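PDB 4UUC: ankyrin repeat and SOCS box protein 11 from Homo sapiens, which serves as the substrate-recognition component of a cullin-5-RING E3 ubiquitin ligase, directing targets such as BIK, DIRAS2 and RPN1 to proteasomal degradation. Local coordinates for residues S104-A109 with E119-N124. Sequence-based numbering, arbitrary orientation.
Sequences SPIHEA and EILLAN
Leu121 pushes one methyl, CD1, against the first turn of the facing helix, where it rests on backbone as much as on side chain: CD1 lies 3.5 Å from Ile106 CA and 3.7 Å from Ile106 CB. Leu121 CD1 also reaches Pro105 CB at 4.0 Å, so it sits across the Pro105-Ile106 step. Ile106 and Leu121 run past one another in opposite directions, and their CA atoms, 6.7 Å apart, are the nearest pair across the two segments. A second touch is made further out along Ile106. Its CG1 stands anti to the backbone N (chi1 -165°) and the chain continues extended, which carries Ile106 CD1 to 3.6 Å from Leu122 CD2; here the two side chains meet nearly at right angles. No hydrogen bond links the segments, and the side-chain contacts are all apolar. This is the helix-turn-helix of the fourth ankyrin repeat, its helices 105-111 and 115-123 packed antiparallel, with local axes 10.1 Å apart at an angle of 155°. Pro105 opens the first helix, directly after Ser104 at the N-cap position. Ser104 OG and His107 ND1 share a 2.6 Å hydrogen bond that ties the cap to the first turn, the hydroxyl-to-histidine link of the ankyrin TPLH motif, here Ser-Pro-Ile-His. Within the repeat, the His107 ring also meets His130 edge-to-face. At the other end, Asn124 leaves helical geometry and turns its side chain back: Asn124 ND2 donates to Ile120 O over 2.7 Å in a nearly straight bond (168°), the donor tilted from the carbonyl plane. Neighbouring repeats close over the pair: Cys78 of helix 73-80 touches both Pro105 and Leu121, and Leu122 leans on Leu157.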
ATOM      1  N   SER A 104       4.059   4.932   4.161  1.00 19.31           N
ATOM      2  CA  SER A 104       2.914   5.237   3.306  1.00 16.73           C
ATOM      3  C   SER A 104       1.895   4.099   3.289  1.00 16.85           C
ATOM      4  O   SER A 104       2.231   2.987   2.896  1.00 15.59           O
ATOM      5  CB  SER A 104       3.376   5.516   1.872  1.00 16.15           C
ATOM      6  OG  SER A 104       2.269   5.709   1.012  1.00 18.72           O
ATOM      7  N   PRO A 105       0.647   4.378   3.705  1.00 17.67           N
ATOM      8  CA  PRO A 105      -0.364   3.314   3.703  1.00 14.38           C
ATOM      9  C   PRO A 105      -0.694   2.761   2.318  1.00 16.06           C
ATOM     10  O   PRO A 105      -0.771   1.537   2.173  1.00 15.48           O
ATOM     11  CB  PRO A 105      -1.592   4.000   4.314  1.00 17.86           C
ATOM     12  CG  PRO A 105      -1.027   5.089   5.164  1.00 19.09           C
ATOM     13  CD  PRO A 105       0.167   5.583   4.408  1.00 21.77           C
ATOM     14  N   ILE A 106      -0.891   3.620   1.321  1.00 18.16           N
ATOM     15  CA  ILE A 106      -1.343   3.127   0.021  1.00 17.36           C
ATOM     16  C   ILE A 106      -0.279   2.246  -0.648  1.00 16.99           C
ATOM     17  O   ILE A 106      -0.620   1.254  -1.292  1.00 16.89           O
ATOM     18  CB  ILE A 106      -1.751   4.282  -0.934  1.00 14.73           C
ATOM     19  CG1 ILE A 106      -2.553   3.720  -2.114  1.00 18.06           C
ATOM     20  CG2 ILE A 106      -0.536   5.080  -1.409  1.00 14.77           C
ATOM     21  CD1 ILE A 106      -3.101   4.777  -3.056  1.00 17.04           C
ATOM     22  N   HIS A 107       1.000   2.573  -0.473  1.00 14.32           N
ATOM     23  CA  HIS A 107       2.059   1.786  -1.103  1.00 16.59           C
ATOM     24  C   HIS A 107       2.157   0.387  -0.500  1.00 17.39           C
ATOM     25  O   HIS A 107       2.418  -0.582  -1.213  1.00 17.04           O
ATOM     26  CB  HIS A 107       3.401   2.512  -0.998  1.00 16.50           C
ATOM     27  CG  HIS A 107       3.463   3.762  -1.817  1.00 16.04           C
ATOM     28  ND1 HIS A 107       2.872   4.941  -1.417  1.00 16.82           N
ATOM     29  CD2 HIS A 107       4.015   4.010  -3.030  1.00 16.53           C
ATOM     30  CE1 HIS A 107       3.068   5.864  -2.342  1.00 17.43           C
ATOM     31  NE2 HIS A 107       3.762   5.326  -3.328  1.00 16.33           N
ATOM     32  N   GLU A 108       1.923   0.272   0.804  1.00 16.26           N
ATOM     33  CA  GLU A 108       1.914  -1.038   1.447  1.00 15.61           C
ATOM     34  C   GLU A 108       0.682  -1.834   1.022  1.00 13.51           C
ATOM     35  O   GLU A 108       0.772  -3.038   0.761  1.00 18.05           O
ATOM     36  CB  GLU A 108       1.952  -0.899   2.968  1.00 15.57           C
ATOM     37  CG  GLU A 108       2.110  -2.224   3.708  1.00 18.48           C
ATOM     38  CD  GLU A 108       3.446  -2.901   3.446  1.00 17.03           C
ATOM     39  OE1 GLU A 108       4.414  -2.203   3.073  1.00 22.89           O
ATOM     40  OE2 GLU A 108       3.528  -4.137   3.616  1.00 29.23           O
ATOM     41  N   ALA A 109      -0.467  -1.167   0.952  1.00 15.21           N
ATOM     42  CA  ALA A 109      -1.693  -1.831   0.507  1.00 16.12           C
ATOM     43  C   ALA A 109      -1.505  -2.429  -0.884  1.00 18.01           C
ATOM     44  O   ALA A 109      -1.857  -3.590  -1.122  1.00 15.74           O
ATOM     45  CB  ALA A 109      -2.863  -0.864   0.511  1.00 15.99           C
ATOM     46  N   GLU A 119      -8.402   1.539  -3.027  1.00 23.52           N
ATOM     47  CA  GLU A 119      -9.488   2.346  -3.575  1.00 20.68           C
ATOM     48  C   GLU A 119     -10.074   3.295  -2.539  1.00 21.95           C
ATOM     49  O   GLU A 119     -10.394   4.437  -2.858  1.00 22.78           O
ATOM     50  CB  GLU A 119     -10.584   1.445  -4.141  1.00 23.86           C
ATOM     51  CG  GLU A 119     -10.155   0.696  -5.389  1.00 25.32           C
ATOM     52  CD  GLU A 119     -11.300  -0.044  -6.051  1.00 40.52           C
ATOM     53  OE1 GLU A 119     -12.392   0.547  -6.188  1.00 49.20           O
ATOM     54  OE2 GLU A 119     -11.105  -1.213  -6.442  1.00 29.92           O
ATOM     55  N   ILE A 120     -10.211   2.824  -1.303  1.00 20.74           N
ATOM     56  CA  ILE A 120     -10.710   3.670  -0.225  1.00 20.86           C
ATOM     57  C   ILE A 120      -9.784   4.866  -0.014  1.00 23.06           C
ATOM     58  O   ILE A 120     -10.250   5.994   0.145  1.00 23.78           O
ATOM     59  CB  ILE A 120     -10.856   2.881   1.095  1.00 20.25           C
ATOM     60  CG1 ILE A 120     -11.954   1.823   0.954  1.00 22.20           C
ATOM     61  CG2 ILE A 120     -11.194   3.825   2.254  1.00 24.48           C
ATOM     62  CD1 ILE A 120     -12.003   0.822   2.096  1.00 28.55           C
ATOM     63  N   LEU A 121      -8.477   4.622  -0.016  1.00 17.49           N
ATOM     64  CA  LEU A 121      -7.509   5.697   0.180  1.00 19.42           C
ATOM     65  C   LEU A 121      -7.569   6.705  -0.967  1.00 19.31           C
ATOM     66  O   LEU A 121      -7.487   7.913  -0.746  1.00 21.81           O
ATOM     67  CB  LEU A 121      -6.093   5.133   0.310  1.00 17.11           C
ATOM     68  CG  LEU A 121      -5.802   4.350   1.596  1.00 18.30           C
ATOM     69  CD1 LEU A 121      -4.456   3.648   1.492  1.00 21.95           C
ATOM     70  CD2 LEU A 121      -5.837   5.259   2.811  1.00 23.59           C
ATOM     71  N   LEU A 122      -7.702   6.209  -2.193  1.00 20.47           N
ATOM     72  CA  LEU A 122      -7.831   7.087  -3.347  1.00 21.08           C
ATOM     73  C   LEU A 122      -9.127   7.893  -3.264  1.00 24.00           C
ATOM     74  O   LEU A 122      -9.158   9.071  -3.624  1.00 27.00           O
ATOM     75  CB  LEU A 122      -7.783   6.276  -4.644  1.00 22.39           C
ATOM     76  CG  LEU A 122      -6.431   5.617  -4.942  1.00 19.95           C
ATOM     77  CD1 LEU A 122      -6.531   4.735  -6.181  1.00 20.01           C
ATOM     78  CD2 LEU A 122      -5.315   6.659  -5.104  1.00 20.68           C
ATOM     79  N   ALA A 123     -10.190   7.263  -2.773  1.00 25.78           N
ATOM     80  CA  ALA A 123     -11.461   7.954  -2.585  1.00 29.46           C
ATOM     81  C   ALA A 123     -11.340   9.036  -1.510  1.00 30.66           C
ATOM     82  O   ALA A 123     -12.125   9.985  -1.484  1.00 32.03           O
ATOM     83  CB  ALA A 123     -12.557   6.962  -2.223  1.00 28.98           C
ATOM     84  N   ASN A 124     -10.351   8.891  -0.631  1.00 23.05           N
ATOM     85  CA  ASN A 124     -10.101   9.877   0.412  1.00 26.82           C
ATOM     86  C   ASN A 124      -8.955  10.815   0.032  1.00 29.83           C
ATOM     87  O   ASN A 124      -8.271  11.369   0.893  1.00 29.27           O
ATOM     88  CB  ASN A 124      -9.823   9.172   1.742  1.00 28.47           C
ATOM     89  CG  ASN A 124     -11.097   8.664   2.398  1.00 25.28           C
ATOM     90  OD1 ASN A 124     -11.625   9.291   3.314  1.00 36.03           O
ATOM     91  ND2 ASN A 124     -11.609   7.539   1.912  1.00 24.00           N
TER